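Local coordinates for protein LbaCas13a H328A (C2c2) (Lachnospiraceae bacterium NK4A179, PDB 5WLH) that binds a CRISPR guide RNA, here as pre-crRNA, cleaves RNA as a Cas13a nuclease, and probably processes the guide precursor, at residues G1120-I1123 and N1124-Y1127; Y1127-E1130 and R1131-N1135. All blocks are in the same frame, centred on the assembly; numbering follows the deposited sequence.

Contact 1. Residues G1120-I1123 and N1124-Y1127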
loop_
_atom_site.group_PDB
_atom_site.type_symbol
_atom_site.label_atom_id
_atom_site.label_comp_id
_atom_site.label_asym_id
_atom_site.label_seq_id
_atom_site.Cartn_x
_atom_site.Cartn_y
_atom_site.Cartn_z
ATOM N N GLY A 1120 -4.169 11.659 0.508
ATOM C CA GLY A 1120 -3.773 10.892 -0.662
ATOM C C GLY A 1120 -4.139 9.427 -0.539
ATOM O O GLY A 1120 -4.551 8.804 -1.511
ATOM N N GLN A 1121 -4.015 8.855 0.662
ATOM C CA GLN A 1121 -4.408 7.459 0.801
ATOM C C GLN A 1121 -5.914 7.305 0.629
ATOM O O GLN A 1121 -6.389 6.326 0.051
ATOM C CB GLN A 1121 -3.959 6.922 2.167
ATOM C CG GLN A 1121 -4.395 5.472 2.436
ATOM C CD GLN A 1121 -3.801 4.495 1.434
ATOM O OE1 GLN A 1121 -2.577 4.338 1.349
ATOM N NE2 GLN A 1121 -4.670 3.830 0.664
ATOM N N LEU A 1122 -6.684 8.266 1.138
ATOM C CA LEU A 1122 -8.125 8.236 0.926
ATOM C C LEU A 1122 -8.462 8.270 -0.559
ATOM O O LEU A 1122 -9.304 7.509 -1.024
ATOM C CB LEU A 1122 -8.783 9.406 1.645
ATOM C CG LEU A 1122 -8.775 9.256 3.176
ATOM C CD1 LEU A 1122 -9.195 10.557 3.826
ATOM C CD2 LEU A 1122 -9.661 8.086 3.659
ATOM N N ILE A 1123 -7.795 9.130 -1.319
ATOM C CA ILE A 1123 -8.066 9.194 -2.751
ATOM C C ILE A 1123 -7.601 7.919 -3.446
ATOM O O ILE A 1123 -8.264 7.417 -4.357
ATOM C CB ILE A 1123 -7.421 10.447 -3.356
ATOM C CG1 ILE A 1123 -8.083 11.701 -2.749
ATOM C CG2 ILE A 1123 -7.713 10.490 -4.878
ATOM C CD1 ILE A 1123 -7.333 12.997 -3.042
ATOM N N ASN A 1124 -6.459 7.377 -3.027
ATOM C CA ASN A 1124 -6.021 6.079 -3.533
ATOM C C ASN A 1124 -7.125 5.035 -3.357
ATOM O O ASN A 1124 -7.483 4.320 -4.298
ATOM C CB ASN A 1124 -4.732 5.684 -2.806
ATOM C CG ASN A 1124 -4.133 4.378 -3.298
ATOM O OD1 ASN A 1124 -4.770 3.332 -3.252
ATOM N ND2 ASN A 1124 -2.861 4.426 -3.704
ATOM N N TRP A 1125 -7.701 4.957 -2.153
ATOM C CA TRP A 1125 -8.783 4.010 -1.903
ATOM C C TRP A 1125 -9.986 4.282 -2.799
ATOM O O TRP A 1125 -10.667 3.347 -3.234
ATOM C CB TRP A 1125 -9.203 4.092 -0.439
ATOM C CG TRP A 1125 -8.298 3.321 0.459
ATOM C CD1 TRP A 1125 -7.550 2.215 0.138
ATOM C CD2 TRP A 1125 -8.055 3.591 1.845
ATOM N NE1 TRP A 1125 -6.862 1.769 1.266
ATOM C CE2 TRP A 1125 -7.161 2.601 2.318
ATOM C CE3 TRP A 1125 -8.509 4.574 2.729
ATOM C CZ2 TRP A 1125 -6.706 2.571 3.644
ATOM C CZ3 TRP A 1125 -8.083 4.536 4.037
ATOM C CH2 TRP A 1125 -7.177 3.543 4.484
ATOM N N ILE A 1126 -10.285 5.558 -3.062
ATOM C CA ILE A 1126 -11.387 5.852 -3.985
ATOM C C ILE A 1126 -11.160 5.147 -5.310
ATOM O O ILE A 1126 -12.068 4.521 -5.871
ATOM C CB ILE A 1126 -11.545 7.366 -4.197
ATOM C CG1 ILE A 1126 -12.193 7.995 -2.970
ATOM C CG2 ILE A 1126 -12.374 7.626 -5.492
ATOM C CD1 ILE A 1126 -12.092 9.511 -2.930
ATOM N N TYR A 1127 -9.944 5.262 -5.846
ATOM C CA TYR A 1127 -9.674 4.695 -7.163
ATOM C C TYR A 1127 -9.480 3.194 -7.104
ATOM O O TYR A 1127 -9.720 2.515 -8.107
ATOM C CB TYR A 1127 -8.493 5.441 -7.802
ATOM C CG TYR A 1127 -9.023 6.763 -8.317
ATOM C CD1 TYR A 1127 -9.660 6.837 -9.558
ATOM C CD2 TYR A 1127 -8.989 7.907 -7.524
ATOM C CE1 TYR A 1127 -10.205 8.027 -10.014
ATOM C CE2 TYR A 1127 -9.519 9.111 -7.984
ATOM C CZ TYR A 1127 -10.125 9.168 -9.220
ATOM O OH TYR A 1127 -10.664 10.360 -9.664
HETATM O O HOH W 1 -4.159 1.612 -1.183
#

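Contact 2. Residues Y1127-E1130 and R1131-N1135. With nucleotides of chain B.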
loop_
_atom_site.group_PDB
_atom_site.type_symbol
_atom_site.label_atom_id
_atom_site.label_comp_id
_atom_site.label_asym_id
_atom_site.label_seq_id
_atom_site.Cartn_x
_atom_site.Cartn_y
_atom_site.Cartn_z
ATOM N N TYR A 1127 -9.944 5.262 -5.846
ATOM C CA TYR A 1127 -9.674 4.695 -7.163
ATOM C C TYR A 1127 -9.480 3.194 -7.104
ATOM O O TYR A 1127 -9.720 2.515 -8.107
ATOM C CB TYR A 1127 -8.493 5.441 -7.802
ATOM C CG TYR A 1127 -9.023 6.763 -8.317
ATOM C CD1 TYR A 1127 -9.660 6.837 -9.558
ATOM C CD2 TYR A 1127 -8.989 7.907 -7.524
ATOM C CE1 TYR A 1127 -10.205 8.027 -10.014
ATOM C CE2 TYR A 1127 -9.519 9.111 -7.984
ATOM C CZ TYR A 1127 -10.125 9.168 -9.220
ATOM O OH TYR A 1127 -10.664 10.360 -9.664
ATOM N N LEU A 1128 -9.120 2.658 -5.935
ATOM C CA LEU A 1128 -9.220 1.220 -5.726
ATOM C C LEU A 1128 -10.668 0.770 -5.856
ATOM O O LEU A 1128 -10.974 -0.166 -6.598
ATOM C CB LEU A 1128 -8.669 0.847 -4.347
ATOM C CG LEU A 1128 -8.273 -0.614 -4.122
ATOM C CD1 LEU A 1128 -7.080 -0.975 -5.031
ATOM C CD2 LEU A 1128 -7.903 -0.822 -2.634
ATOM N N ARG A 1129 -11.573 1.432 -5.129
ATOM C CA ARG A 1129 -12.981 1.037 -5.183
ATOM C C ARG A 1129 -13.560 1.233 -6.575
ATOM O O ARG A 1129 -14.316 0.383 -7.068
ATOM C CB ARG A 1129 -13.791 1.827 -4.159
ATOM C CG ARG A 1129 -15.232 1.286 -4.001
ATOM C CD ARG A 1129 -16.012 2.092 -2.968
ATOM N NE ARG A 1129 -17.240 1.415 -2.566
ATOM C CZ ARG A 1129 -18.383 1.457 -3.242
ATOM N NH1 ARG A 1129 -18.467 2.122 -4.385
ATOM N NH2 ARG A 1129 -19.444 0.804 -2.780
ATOM N N GLU A 1130 -13.203 2.338 -7.238
ATOM C CA GLU A 1130 -13.816 2.604 -8.533
ATOM C C GLU A 1130 -13.397 1.556 -9.538
ATOM O O GLU A 1130 -14.214 1.099 -10.350
ATOM C CB GLU A 1130 -13.453 3.994 -9.043
ATOM C CG GLU A 1130 -14.277 4.343 -10.284
ATOM C CD GLU A 1130 -14.111 5.777 -10.697
ATOM O OE1 GLU A 1130 -13.114 6.080 -11.376
ATOM O OE2 GLU A 1130 -14.990 6.585 -10.348
ATOM N N ARG A 1131 -12.122 1.165 -9.496
ATOM C CA ARG A 1131 -11.667 0.065 -10.334
ATOM C C ARG A 1131 -12.479 -1.192 -10.049
ATOM O O ARG A 1131 -12.897 -1.903 -10.966
ATOM C CB ARG A 1131 -10.179 -0.212 -10.096
ATOM C CG ARG A 1131 -9.652 -1.437 -10.846
ATOM C CD ARG A 1131 -8.363 -1.923 -10.249
ATOM N NE ARG A 1131 -8.630 -2.599 -8.966
ATOM C CZ ARG A 1131 -7.683 -3.035 -8.137
ATOM N NH1 ARG A 1131 -6.399 -2.895 -8.459
ATOM N NH2 ARG A 1131 -8.025 -3.649 -7.002
ATOM N N ASP A 1132 -12.682 -1.506 -8.772
ATOM C CA ASP A 1132 -13.313 -2.776 -8.466
ATOM C C ASP A 1132 -14.822 -2.740 -8.659
ATOM O O ASP A 1132 -15.414 -3.783 -8.934
ATOM C CB ASP A 1132 -12.928 -3.202 -7.055
ATOM C CG ASP A 1132 -11.477 -3.634 -6.991
ATOM O OD1 ASP A 1132 -10.969 -4.096 -8.039
ATOM O OD2 ASP A 1132 -10.861 -3.487 -5.937
ATOM N N LEU A 1133 -15.439 -1.565 -8.553
ATOM C CA LEU A 1133 -16.841 -1.422 -8.945
ATOM C C LEU A 1133 -16.999 -1.728 -10.429
ATOM O O LEU A 1133 -17.843 -2.531 -10.817
ATOM C CB LEU A 1133 -17.344 -0.010 -8.623
ATOM C CG LEU A 1133 -18.771 0.316 -9.076
ATOM C CD1 LEU A 1133 -19.738 -0.739 -8.547
ATOM C CD2 LEU A 1133 -19.152 1.705 -8.579
ATOM N N MET A 1134 -16.143 -1.136 -11.267
ATOM C CA MET A 1134 -16.193 -1.452 -12.690
ATOM C C MET A 1134 -15.956 -2.930 -12.933
ATOM O O MET A 1134 -16.635 -3.551 -13.761
ATOM C CB MET A 1134 -15.163 -0.632 -13.459
ATOM C CG MET A 1134 -15.076 -1.104 -14.897
ATOM S SD MET A 1134 -13.719 -0.276 -15.701
ATOM C CE MET A 1134 -12.328 -1.252 -15.104
ATOM N N ASN A 1135 -14.965 -3.513 -12.241
ATOM C CA ASN A 1135 -14.685 -4.933 -12.421
ATOM C C ASN A 1135 -15.868 -5.788 -11.970
ATOM O O ASN A 1135 -16.174 -6.804 -12.598
ATOM C CB ASN A 1135 -13.439 -5.333 -11.636
ATOM C CG ASN A 1135 -12.153 -4.953 -12.340
ATOM O OD1 ASN A 1135 -12.157 -4.526 -13.481
ATOM N ND2 ASN A 1135 -11.045 -5.079 -11.633
ATOM P P A B 28 -4.248 -4.771 -5.883
ATOM O OP1 A B 28 -5.583 -4.836 -6.512
ATOM O OP2 A B 28 -3.037 -4.494 -6.682
ATOM O "O5'" A B 28 -4.334 -3.641 -4.777
ATOM C "C5'" A B 28 -3.259 -3.440 -3.891
ATOM C "C4'" A B 28 -3.723 -3.546 -2.467
ATOM O "O4'" A B 28 -3.946 -4.934 -2.095
ATOM C "C3'" A B 28 -2.737 -3.059 -1.429
ATOM O "O3'" A B 28 -2.688 -1.657 -1.335
ATOM C "C2'" A B 28 -3.264 -3.723 -0.178
ATOM O "O2'" A B 28 -4.452 -3.064 0.221
ATOM C "C1'" A B 28 -3.643 -5.103 -0.730
ATOM N N9 A B 28 -2.515 -6.037 -0.613
ATOM C C8 A B 28 -1.638 -6.462 -1.580
ATOM N N7 A B 28 -0.712 -7.290 -1.104
ATOM C C5 A B 28 -1.027 -7.405 0.247
ATOM C C6 A B 28 -0.454 -8.146 1.297
ATOM N N6 A B 28 0.610 -8.960 1.150
ATOM N N1 A B 28 -1.001 -8.024 2.521
ATOM C C2 A B 28 -2.074 -7.232 2.664
ATOM N N3 A B 28 -2.715 -6.500 1.759
ATOM C C4 A B 28 -2.128 -6.632 0.551
#

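Contact 1. Residues G1120-I1123 and N1124-Y1127
One face of the Trp-1125 indole is covered by Gln-1121, one helical turn earlier, while Leu-1122 CD2 packs at its edge, 3.8 Å from CE3 of Trp-1125. Two parts of the glutamine share that face. Its CG makes a CH-pi contact with the six-membered ring, 3.8 Å from the centroid and almost on the normal. NE2 lies over the pyrrole side, 3.0 Å above the plane, with the amide turned 51° from the ring. Although Gln-1121 NE2 comes within 3.1 Å of Trp-1125 NE1, both are donors, so no hydrogen bond joins them; the nitrogen simply rests there. With CG of Gln-1121 anti to the backbone N, a bend at chi2 (62°) folds the amide back across the indole. There NE2 donates to a water at 2.9 Å, which in turn donates to Asn-1124 OD1, tying two side chains on the same flank of the helix. The Tyr-1127 ring receives Ile-1123 CG2 at its edge, in plane and 3.8 Å from CE2; its hydroxyl is hydrogen-bonded to Glu-1250, and Arg-1246 makes a cation-pi contact with the ring. Regular i to i+4 backbone bonds run beneath all this. Around helix 1106-1145, Trp-1125 meets Tyr-1266 and helix 1284-1294, Leu-1122 packs on helices 1262-1273 and 1239-1250, and Ile-1123, Asn-1124 and Tyr-1127 lean on helix 486-517.

Contact 2. Residues Y1127-E1130 and R1131-N1135
Arg-1131 lies side by side with Leu-1128, one turn earlier on the same alpha-helix, probably part of a HEPN nuclease domain as in other Cas13a enzymes, and reaches out to the guide RNA. Leu-1128 CD1 sits over one face of the guanidinium, 3.5 Å from Arg-1131 NH2, and also approaches O5' of A28 of chain B at 3.8 Å. The guanidinium serves two anions, the A28 phosphate and Asp-1132. Arg-1131 NE donates to Asp-1132 OD1 at 2.9 Å from above the carboxylate plane, while Arg-1131 NH2 meets Asp-1132 OD2 on its syn side at 3.0 Å. A bend at chi3 (74°) in an otherwise extended arginine swings the group back to this carboxylate, whose OD2 also accepts from Tyr-1276 OH, and Glu-496 adds a salt bridge to Arg-1131 NH1. Replacing Arg-1131 by a methionine would probably leave phosphate and carboxylate without their shared cation. Glu-1130 contributes differently: its carbonyl accepts Met-1134 N, and its extended chain carries the carboxylate to Arg-1246, a salt bridge, and Asn-604. Arg-1246 opens an RXXXXH sequence of the HEPN kind, so Glu-1130 probably helps position it. On the RNA side, a single oxygen, OP1 of A28 of chain B, takes hydrogen bonds from both Arg-1131 NH1 at 2.9 Å and Arg-1131 NH2 at 2.8 Å, both bent, at 133° and 137°.

Followed from the N terminus, contact 1 comes first and contact 2 continues directly from it along helix 1106-1145, their centres about 11 Å apart. Neither closes a loop, since the segments within each follow one another without a gap; the two neither cross nor nest but meet at Tyr-1127, the last residue of one and the first of the other. Their surroundings differ. Residues 1120-1127 sit between helices 1262-1273, 1239-1250, 1284-1294 and 486-517, whereas 1127-1135 passes on to helices 429-458, 1171-1180 and 1230-1233 and reaches the RNA. Arg-1246 is a common partner, touched by Tyr-1127 and Ile-1126 as well as by Glu-1130.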